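Local coordinates for CELL WALL surface anchor family protein (PDB 2X9Z) that forms the backbone subunit of the pneumococcal pilus, probably building its shaft from Cna-B-like domains, at least one of them stiffened by an internal isopeptide bond, at residues 52-57 against 147-152; 160-165 against 201-206; 181-186 against 213-218. The protein carries 1 engineered substitution. One frame throughout, in Å; residues are numbered along the deposited sequence.

Contact 1: residues 52-57 against 147-152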
loop_
_atom_site.group_PDB
_atom_site.type_symbol
_atom_site.label_atom_id
_atom_site.label_comp_id
_atom_site.label_asym_id
_atom_site.label_seq_id
_atom_site.Cartn_x
_atom_site.Cartn_y
_atom_site.Cartn_z
ATOM N N ASN A 52 7.823 -1.707 -7.699
ATOM C CA ASN A 52 6.397 -2.007 -7.666
ATOM C C ASN A 52 5.651 -1.053 -6.733
ATOM O O ASN A 52 6.098 -0.821 -5.606
ATOM C CB ASN A 52 6.213 -3.451 -7.185
ATOM C CG ASN A 52 4.756 -3.863 -7.072
ATOM O OD1 ASN A 52 4.098 -4.143 -8.076
ATOM N ND2 ASN A 52 4.248 -3.923 -5.839
ATOM N N TRP A 53 4.521 -0.525 -7.195
ATOM C CA TRP A 53 3.655 0.292 -6.352
ATOM C C TRP A 53 2.332 -0.439 -6.156
ATOM O O TRP A 53 1.749 -0.951 -7.107
ATOM C CB TRP A 53 3.377 1.663 -6.979
ATOM C CG TRP A 53 4.586 2.547 -7.085
ATOM C CD1 TRP A 53 4.972 3.525 -6.199
ATOM C CD2 TRP A 53 5.573 2.535 -8.128
ATOM N NE1 TRP A 53 6.130 4.122 -6.637
ATOM C CE2 TRP A 53 6.520 3.533 -7.814
ATOM C CE3 TRP A 53 5.746 1.780 -9.295
ATOM C CZ2 TRP A 53 7.623 3.798 -8.624
ATOM C CZ3 TRP A 53 6.844 2.045 -10.098
ATOM C CH2 TRP A 53 7.767 3.048 -9.757
ATOM N N SER A 54 1.848 -0.460 -4.925
ATOM C CA SER A 54 0.627 -1.168 -4.590
ATOM C C SER A 54 -0.244 -0.195 -3.790
ATOM O O SER A 54 0.224 0.414 -2.830
ATOM C CB SER A 54 0.977 -2.417 -3.772
ATOM O OG SER A 54 -0.164 -3.190 -3.446
ATOM N N ASP A 55 -1.507 -0.057 -4.181
ATOM C CA ASP A 55 -2.393 0.945 -3.604
ATOM C C ASP A 55 -3.774 0.341 -3.331
ATOM O O ASP A 55 -4.373 -0.272 -4.209
ATOM C CB ASP A 55 -2.494 2.106 -4.597
ATOM C CG ASP A 55 -3.121 3.350 -4.017
ATOM O OD1 ASP A 55 -3.741 3.323 -2.929
ATOM O OD2 ASP A 55 -2.990 4.388 -4.700
ATOM N N ARG A 56 -4.281 0.506 -2.112
ATOM C CA ARG A 56 -5.649 0.092 -1.793
ATOM C C ARG A 56 -6.331 1.197 -1.016
ATOM O O ARG A 56 -5.669 2.003 -0.364
ATOM C CB ARG A 56 -5.670 -1.200 -0.978
ATOM C CG ARG A 56 -5.130 -2.423 -1.708
ATOM C CD ARG A 56 -6.059 -2.842 -2.857
ATOM N NE ARG A 56 -5.655 -4.103 -3.494
ATOM C CZ ARG A 56 -4.670 -4.224 -4.380
ATOM N NH1 ARG A 56 -3.956 -3.165 -4.730
ATOM N NH2 ARG A 56 -4.390 -5.410 -4.905
HETATM N N MSE A 57 -7.654 1.246 -1.073
HETATM C CA MSE A 57 -8.359 2.322 -0.385
HETATM C C MSE A 57 -9.619 1.839 0.316
HETATM O O MSE A 57 -10.166 0.776 -0.000
HETATM C CB MSE A 57 -8.633 3.485 -1.337
HETATM C CG MSE A 57 -9.472 3.127 -2.549
HETATM SE SE MSE A 57 -9.053 4.301 -4.064
HETATM C CE MSE A 57 -7.339 3.480 -4.517
ATOM N N THR A 147 0.909 -3.882 -0.691
ATOM C CA THR A 147 0.353 -3.048 0.370
ATOM C C THR A 147 -0.778 -3.773 1.113
ATOM O O THR A 147 -1.450 -4.631 0.548
ATOM C CB THR A 147 -0.111 -1.680 -0.194
ATOM O OG1 THR A 147 -0.158 -0.709 0.858
ATOM C CG2 THR A 147 -1.473 -1.780 -0.893
ATOM N N PRO A 148 -0.999 -3.435 2.398
ATOM C CA PRO A 148 -2.125 -4.060 3.114
ATOM C C PRO A 148 -3.488 -3.858 2.427
ATOM O O PRO A 148 -3.745 -2.807 1.827
ATOM C CB PRO A 148 -2.093 -3.368 4.488
ATOM C CG PRO A 148 -0.643 -3.061 4.677
ATOM C CD PRO A 148 -0.143 -2.650 3.308
ATOM N N LYS A 149 -4.343 -4.874 2.514
ATOM C CA LYS A 149 -5.728 -4.775 2.058
ATOM C C LYS A 149 -6.614 -4.606 3.297
ATOM O O LYS A 149 -6.677 -5.506 4.139
ATOM C CB LYS A 149 -6.151 -6.042 1.304
ATOM C CG LYS A 149 -5.612 -6.181 -0.128
ATOM C CD LYS A 149 -4.112 -6.498 -0.152
ATOM C CE LYS A 149 -3.515 -6.424 -1.552
ATOM N NZ LYS A 149 -2.029 -6.607 -1.475
ATOM N N PRO A 150 -7.294 -3.453 3.428
ATOM C CA PRO A 150 -8.126 -3.258 4.623
ATOM C C PRO A 150 -9.295 -4.236 4.689
ATOM O O PRO A 150 -9.795 -4.688 3.655
ATOM C CB PRO A 150 -8.646 -1.825 4.467
ATOM C CG PRO A 150 -7.715 -1.169 3.523
ATOM C CD PRO A 150 -7.231 -2.243 2.594
ATOM N N ASN A 151 -9.721 -4.571 5.903
ATOM C CA ASN A 151 -10.865 -5.459 6.098
ATOM C C ASN A 151 -11.614 -5.110 7.368
ATOM O O ASN A 151 -11.038 -4.569 8.314
ATOM C CB ASN A 151 -10.411 -6.920 6.161
ATOM C CG ASN A 151 -11.536 -7.916 5.862
ATOM O OD1 ASN A 151 -12.644 -7.538 5.468
ATOM N ND2 ASN A 151 -11.245 -9.205 6.046
ATOM N N LYS A 152 -12.900 -5.423 7.385
ATOM C CA LYS A 152 -13.688 -5.305 8.597
ATOM C C LYS A 152 -13.530 -6.575 9.421
ATOM O O LYS A 152 -13.176 -7.627 8.881
ATOM C CB LYS A 152 -15.157 -5.087 8.242
ATOM C CG LYS A 152 -15.427 -3.738 7.608
ATOM C CD LYS A 152 -16.879 -3.572 7.206
ATOM C CE LYS A 152 -17.070 -2.266 6.454
ATOM N NZ LYS A 152 -18.459 -2.096 5.959
#
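Arg-56, on the sheet strand 50-57 of a Cna-B-like pilin domain, lies against the connecting chain 147-152 that leaves this domain for the next, and its side chain meets that linker along much of its length. CB sits 4.0 Å from Pro-150 CD and faces the carbonyl oxygen of Pro-148. CG rests on the methyl of Thr-147, CG to CG2 3.8 Å. The chain then bends (chi2 -68°) and brings the guanidinium to the end of Lys-149, which passes over one face: Lys-149 CE lies 3.7 Å from Arg-56 NE and 3.6 Å from Arg-56 NH2. NE is buried and finds no partner in the model. NH1 turns back to its own strand and bonds the carbonyl O of Asp-55, approaching from above the carbonyl plane. NH2 takes the acids, in salt bridges to Asp-92 and Glu-231. Those carboxylates probably offset the nearby lysine charge, and Glu-231 brings in the second domain, so the arginine spans the junction.

Lys-149 is tethered too. Its NZ bonds Thr-147 O at 2.9 Å, in the carbonyl plane, folding the lysine back over the linker, and it also reaches Tyr-229 O.

Two residues back along the strand the linker is pinned by Ser-54, whose hydroxyl also bonds Asp-92. Its OG, swung anti to the backbone N (chi1 -178°), accepts the N-H of Thr-147 at 3.0 Å with an angle of 155°, while the methyl CG2 of Thr-147 presses against the same oxygen at 3.2 Å.

Contact 2: residues 160-165 against 201-206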
loop_
_atom_site.group_PDB
_atom_site.type_symbol
_atom_site.label_atom_id
_atom_site.label_comp_id
_atom_site.label_asym_id
_atom_site.label_seq_id
_atom_site.Cartn_x
_atom_site.Cartn_y
_atom_site.Cartn_z
ATOM N N THR A 160 -8.833 -12.052 12.394
ATOM C CA THR A 160 -7.749 -13.024 12.468
ATOM C C THR A 160 -6.739 -12.864 11.335
ATOM O O THR A 160 -7.099 -12.795 10.156
ATOM C CB THR A 160 -8.296 -14.465 12.451
ATOM O OG1 THR A 160 -9.157 -14.656 13.577
ATOM C CG2 THR A 160 -7.159 -15.481 12.509
ATOM N N LEU A 161 -5.470 -12.810 11.717
ATOM C CA LEU A 161 -4.355 -12.784 10.786
ATOM C C LEU A 161 -3.777 -14.194 10.644
ATOM O O LEU A 161 -3.504 -14.859 11.651
ATOM C CB LEU A 161 -3.293 -11.835 11.335
ATOM C CG LEU A 161 -1.943 -11.757 10.636
ATOM C CD1 LEU A 161 -2.100 -11.174 9.264
ATOM C CD2 LEU A 161 -0.991 -10.913 11.462
ATOM N N THR A 162 -3.616 -14.651 9.402
ATOM C CA THR A 162 -2.945 -15.922 9.124
ATOM C C THR A 162 -1.695 -15.627 8.301
ATOM O O THR A 162 -1.744 -14.869 7.339
ATOM C CB THR A 162 -3.855 -16.902 8.351
ATOM O OG1 THR A 162 -5.043 -17.161 9.109
ATOM C CG2 THR A 162 -3.142 -18.226 8.082
ATOM N N LYS A 163 -0.575 -16.224 8.689
ATOM C CA LYS A 163 0.695 -15.964 8.025
ATOM C C LYS A 163 1.306 -17.250 7.479
ATOM O O LYS A 163 1.247 -18.298 8.126
ATOM C CB LYS A 163 1.661 -15.300 9.002
ATOM C CG LYS A 163 2.863 -14.664 8.352
ATOM C CD LYS A 163 3.703 -13.958 9.392
ATOM C CE LYS A 163 4.727 -13.117 8.731
ATOM N NZ LYS A 163 5.470 -14.019 7.812
ATOM N N THR A 164 1.865 -17.167 6.275
ATOM C CA THR A 164 2.673 -18.253 5.725
ATOM C C THR A 164 4.031 -17.699 5.323
ATOM O O THR A 164 4.198 -16.489 5.192
ATOM C CB THR A 164 2.021 -18.918 4.492
ATOM O OG1 THR A 164 1.672 -17.913 3.533
ATOM C CG2 THR A 164 0.767 -19.700 4.875
ATOM N N TRP A 165 4.993 -18.589 5.108
ATOM C CA TRP A 165 6.358 -18.182 4.797
ATOM C C TRP A 165 6.879 -18.978 3.602
ATOM O O TRP A 165 6.705 -20.195 3.543
ATOM C CB TRP A 165 7.272 -18.446 5.991
ATOM C CG TRP A 165 6.895 -17.768 7.288
ATOM C CD1 TRP A 165 5.913 -18.146 8.174
ATOM C CD2 TRP A 165 7.534 -16.623 7.871
ATOM N NE1 TRP A 165 5.909 -17.299 9.266
ATOM C CE2 TRP A 165 6.892 -16.358 9.101
ATOM C CE3 TRP A 165 8.597 -15.803 7.474
ATOM C CZ2 TRP A 165 7.281 -15.307 9.933
ATOM C CZ3 TRP A 165 8.971 -14.753 8.298
ATOM C CH2 TRP A 165 8.317 -14.518 9.515
ATOM N N LYS A 201 3.459 -20.551 15.749
ATOM C CA LYS A 201 2.066 -20.272 15.411
ATOM C C LYS A 201 1.943 -19.639 14.026
ATOM O O LYS A 201 2.890 -19.029 13.525
ATOM C CB LYS A 201 1.448 -19.339 16.450
ATOM N N ASN A 202 0.770 -19.776 13.416
ATOM C CA ASN A 202 0.521 -19.180 12.107
ATOM C C ASN A 202 -0.697 -18.274 12.103
ATOM O O ASN A 202 -1.028 -17.690 11.085
ATOM C CB ASN A 202 0.373 -20.257 11.026
ATOM C CG ASN A 202 1.691 -20.945 10.700
ATOM O OD1 ASN A 202 2.027 -21.977 11.283
ATOM N ND2 ASN A 202 2.442 -20.377 9.757
ATOM N N THR A 203 -1.374 -18.162 13.240
ATOM C CA THR A 203 -2.546 -17.299 13.328
ATOM C C THR A 203 -2.554 -16.511 14.619
ATOM O O THR A 203 -2.048 -16.966 15.644
ATOM C CB THR A 203 -3.871 -18.085 13.251
ATOM O OG1 THR A 203 -4.014 -18.917 14.411
ATOM C CG2 THR A 203 -3.937 -18.933 11.999
ATOM N N VAL A 204 -3.152 -15.327 14.557
ATOM C CA VAL A 204 -3.385 -14.520 15.740
ATOM C C VAL A 204 -4.669 -13.711 15.538
ATOM O O VAL A 204 -4.936 -13.224 14.436
ATOM C CB VAL A 204 -2.175 -13.615 16.046
ATOM C CG1 VAL A 204 -1.924 -12.629 14.910
ATOM C CG2 VAL A 204 -2.358 -12.897 17.378
ATOM N N THR A 205 -5.467 -13.587 16.595
ATOM C CA THR A 205 -6.768 -12.936 16.504
ATOM C C THR A 205 -6.861 -11.745 17.443
ATOM O O THR A 205 -6.429 -11.813 18.598
ATOM C CB THR A 205 -7.913 -13.921 16.825
ATOM O OG1 THR A 205 -7.860 -15.028 15.919
ATOM C CG2 THR A 205 -9.272 -13.233 16.711
ATOM N N VAL A 206 -7.414 -10.651 16.934
ATOM C CA VAL A 206 -7.743 -9.500 17.756
ATOM C C VAL A 206 -9.253 -9.478 17.990
ATOM O O VAL A 206 -10.034 -9.658 17.058
ATOM C CB VAL A 206 -7.291 -8.187 17.097
ATOM C CG1 VAL A 206 -7.705 -6.994 17.947
ATOM C CG2 VAL A 206 -5.782 -8.197 16.876
HETATM O O HOH W 1 4.748 -17.493 11.865
#
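Thr-160 and Thr-205 take the same first torsion, chi1 -60° and -58°, which sets each OG1 beside its own backbone N and brings the two hydroxyls together at 2.7 Å in a hydrogen bond that either could donate. Lys-163 is set differently: its chain leaves extended, then kinks at chi4 (-54°), and this lays NZ over the centre of one face of the Trp-165 indole.

The two strands are antiparallel. Leu-161 and Val-204 form the hydrogen-bonded pair, Leu-161 N giving to Val-204 O at 2.8 Å and Val-204 N returning to Leu-161 O at 3.0 Å, while Thr-160 with Thr-205 and Thr-162 with Thr-203 are the non-hydrogen-bonded neighbours. The threonines share one face of the sheet; Leu-161 and Val-204 share the other, touching CB to CG1 at 3.9 Å.

Before the regular strand begins, Asn-202 prolongs the ladder. Its backbone O receives Lys-163 N at 2.8 Å, and its side-chain ND2 gives to Lys-163 O at 2.9 Å, with that oxygen close to the amide plane, so backbone and side chain of Asn-202 grip Lys-163 at both its N-H and its carbonyl. A water lying in the indole plane joins Trp-165 NE1 to Lys-201 O.

Lys-163 NZ is not an ammonium: it is covalently joined to CG of Asn-242 in an isopeptide bond. The strand that 203-206 flanks is therefore cross-linked to strand 237-243 through side chains as well as by the sheet, which is consistent with a domain made to withstand pulling.

Contact 3: residues 181-186 against 213-218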
loop_
_atom_site.group_PDB
_atom_site.type_symbol
_atom_site.label_atom_id
_atom_site.label_comp_id
_atom_site.label_asym_id
_atom_site.label_seq_id
_atom_site.Cartn_x
_atom_site.Cartn_y
_atom_site.Cartn_z
ATOM N N PHE A 181 2.881 -7.128 14.186
ATOM C CA PHE A 181 2.006 -6.351 13.315
ATOM C C PHE A 181 1.297 -5.277 14.112
ATOM O O PHE A 181 0.851 -5.518 15.227
ATOM C CB PHE A 181 0.927 -7.232 12.673
ATOM C CG PHE A 181 1.473 -8.338 11.824
ATOM C CD1 PHE A 181 1.962 -9.500 12.404
ATOM C CD2 PHE A 181 1.486 -8.227 10.438
ATOM C CE1 PHE A 181 2.460 -10.529 11.614
ATOM C CE2 PHE A 181 1.984 -9.251 9.645
ATOM C CZ PHE A 181 2.474 -10.397 10.236
ATOM N N ASP A 182 1.176 -4.097 13.525
ATOM C CA ASP A 182 0.324 -3.074 14.094
ATOM C C ASP A 182 -1.022 -3.121 13.392
ATOM O O ASP A 182 -1.100 -3.021 12.162
ATOM C CB ASP A 182 0.979 -1.709 13.944
ATOM C CG ASP A 182 2.222 -1.578 14.796
ATOM O OD1 ASP A 182 2.115 -1.743 16.031
ATOM O OD2 ASP A 182 3.307 -1.327 14.239
ATOM N N LEU A 183 -2.080 -3.328 14.167
ATOM C CA LEU A 183 -3.424 -3.226 13.628
ATOM C C LEU A 183 -3.817 -1.750 13.660
ATOM O O LEU A 183 -3.900 -1.142 14.724
ATOM C CB LEU A 183 -4.407 -4.082 14.428
ATOM C CG LEU A 183 -5.818 -4.160 13.834
ATOM C CD1 LEU A 183 -5.821 -4.903 12.506
ATOM C CD2 LEU A 183 -6.795 -4.802 14.812
ATOM N N VAL A 184 -4.033 -1.184 12.477
ATOM C CA VAL A 184 -4.265 0.244 12.313
ATOM C C VAL A 184 -5.671 0.457 11.772
ATOM O O VAL A 184 -6.127 -0.287 10.905
ATOM C CB VAL A 184 -3.245 0.827 11.302
ATOM C CG1 VAL A 184 -3.405 2.335 11.159
ATOM C CG2 VAL A 184 -1.812 0.461 11.713
ATOM N N ASN A 185 -6.364 1.462 12.293
ATOM C CA ASN A 185 -7.623 1.895 11.704
ATOM C C ASN A 185 -7.302 2.415 10.307
ATOM O O ASN A 185 -6.562 3.385 10.176
ATOM C CB ASN A 185 -8.249 2.995 12.569
ATOM C CG ASN A 185 -9.567 3.509 12.013
ATOM O OD1 ASN A 185 -9.731 3.674 10.808
ATOM N ND2 ASN A 185 -10.507 3.786 12.901
ATOM N N ALA A 186 -7.825 1.763 9.268
ATOM C CA ALA A 186 -7.428 2.075 7.895
ATOM C C ALA A 186 -7.965 3.426 7.446
ATOM O O ALA A 186 -7.450 4.029 6.510
ATOM C CB ALA A 186 -7.882 0.978 6.943
ATOM N N THR A 213 -15.880 -0.890 11.042
ATOM C CA THR A 213 -14.655 -0.153 10.765
ATOM C C THR A 213 -13.685 -1.039 9.987
ATOM O O THR A 213 -13.571 -2.232 10.266
ATOM C CB THR A 213 -13.997 0.335 12.077
ATOM O OG1 THR A 213 -14.872 1.259 12.733
ATOM C CG2 THR A 213 -12.677 1.029 11.799
ATOM N N GLU A 214 -13.005 -0.469 8.997
ATOM C CA GLU A 214 -11.960 -1.200 8.283
ATOM C C GLU A 214 -10.617 -1.020 8.958
ATOM O O GLU A 214 -10.240 0.099 9.305
ATOM C CB GLU A 214 -11.868 -0.727 6.838
ATOM C CG GLU A 214 -13.007 -1.198 5.983
ATOM C CD GLU A 214 -12.830 -0.785 4.546
ATOM O OE1 GLU A 214 -13.079 0.393 4.238
ATOM O OE2 GLU A 214 -12.423 -1.631 3.732
ATOM N N TYR A 215 -9.898 -2.130 9.129
ATOM C CA TYR A 215 -8.581 -2.119 9.747
ATOM C C TYR A 215 -7.568 -2.769 8.818
ATOM O O TYR A 215 -7.929 -3.416 7.839
ATOM C CB TYR A 215 -8.587 -2.912 11.054
ATOM C CG TYR A 215 -9.575 -2.446 12.099
ATOM C CD1 TYR A 215 -9.192 -1.561 13.097
ATOM C CD2 TYR A 215 -10.879 -2.920 12.106
ATOM C CE1 TYR A 215 -10.093 -1.141 14.063
ATOM C CE2 TYR A 215 -11.786 -2.509 13.066
ATOM C CZ TYR A 215 -11.387 -1.621 14.046
ATOM O OH TYR A 215 -12.282 -1.214 15.006
ATOM N N LYS A 216 -6.294 -2.602 9.140
ATOM C CA LYS A 216 -5.235 -3.250 8.378
ATOM C C LYS A 216 -4.149 -3.704 9.345
ATOM O O LYS A 216 -3.811 -2.976 10.277
ATOM C CB LYS A 216 -4.658 -2.291 7.329
ATOM C CG LYS A 216 -4.144 -0.964 7.890
ATOM C CD LYS A 216 -3.698 0.015 6.790
ATOM C CE LYS A 216 -3.117 1.292 7.397
ATOM N NZ LYS A 216 -2.786 2.329 6.380
ATOM N N PHE A 217 -3.615 -4.910 9.138
ATOM C CA PHE A 217 -2.416 -5.338 9.855
ATOM C C PHE A 217 -1.214 -4.873 9.042
ATOM O O PHE A 217 -1.041 -5.296 7.889
ATOM C CB PHE A 217 -2.333 -6.864 9.999
ATOM C CG PHE A 217 -3.294 -7.454 10.994
ATOM C CD1 PHE A 217 -3.043 -7.389 12.359
ATOM C CD2 PHE A 217 -4.427 -8.122 10.558
ATOM C CE1 PHE A 217 -3.923 -7.958 13.272
ATOM C CE2 PHE A 217 -5.305 -8.695 11.460
ATOM C CZ PHE A 217 -5.057 -8.610 12.819
ATOM N N VAL A 218 -0.378 -4.023 9.629
ATOM C CA VAL A 218 0.830 -3.570 8.953
ATOM C C VAL A 218 2.026 -4.288 9.579
ATOM O O VAL A 218 2.327 -4.101 10.757
ATOM C CB VAL A 218 1.006 -2.033 9.060
ATOM C CG1 VAL A 218 2.178 -1.572 8.219
ATOM C CG2 VAL A 218 -0.279 -1.302 8.651
HETATM O O HOH W 2 3.639 -1.542 11.558
HETATM O O HOH W 3 -4.590 4.362 8.168
HETATM O O HOH W 4 -5.115 3.304 5.067
#
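Asp-182 and Val-218 start a regular antiparallel ladder between strands 181-185 and 215-218, whose axes approach to 4.5 Å with their directions 159° apart. Asp-182 with Val-218 and Val-184 with Lys-216 are the hydrogen-bonded pairs; Val-218 N to Asp-182 O is the straightest link, 2.8 Å at 175°. Leu-183 with Phe-217 and Asn-185 with Tyr-215 are the non-hydrogen-bonded pairs between and beyond them. Past the strand end the pairing persists: Ala-186 N reaches Glu-214 O at 2.9 Å.

The core face is built on Leu-183 and Phe-217. With its CG anti to the backbone N (chi1 -173°), Leu-183 carries CD1 across to the neighbouring strand, where it stands 3.6 Å from the Phe-217 ring centroid, almost exactly over the middle of the face, a clear CH-pi contact. The same methyl touches Tyr-215 CB at 3.7 Å, so it meets both aromatic residues, one at its ring and the other at its CB. Phe-181 crosses Phe-217 at about a right angle, its CB 4.0 Å from Phe-217 CD1.

On the other face Val-184 lies alongside the extended chain of Lys-216, CG1 to CE 3.9 Å, and also meets Val-218 methyl to methyl. The lysine ends in a salt bridge with Glu-255 and a 2.8 Å bond from NZ to a water that also lies within bonding distance of Ala-186 O. Another water joins Asp-182 OD2 to Val-218 O, while OD1 of that aspartate takes Arg-220 and Thr-194.

The pairing thus separates two chemistries: leucine and phenylalanines seal the hydrophobic interior of the Cna-B-like sandwich, while on the opposite face, beside the valines, the charged ends of Lys-216 and Asp-182 are met by water and by Glu-255 and Arg-220 from outside the two strands.

From the N terminus, contact 1 comes first: it closes a long loop, holding strand 50-57 of the first domain against the linker 147-152. Contacts 2 and 3 follow it in series and cross each other, because 181-186 falls between 160-165 and 201-206 while 213-218 comes after both. Each pairs two strands in one of the two facing sheets of the second domain, whose interior joins them through Leu-161, packed on Phe-181 and Phe-217, and through Val-206 on Leu-183. Contact 1 meets contact 3 directly: Asn-151 O probably accepts Tyr-215 N, 2.8 Å away, and Pro-150 packs on Ala-186. Contacts 1 and 2 stay about 7 Å apart at their nearest atoms.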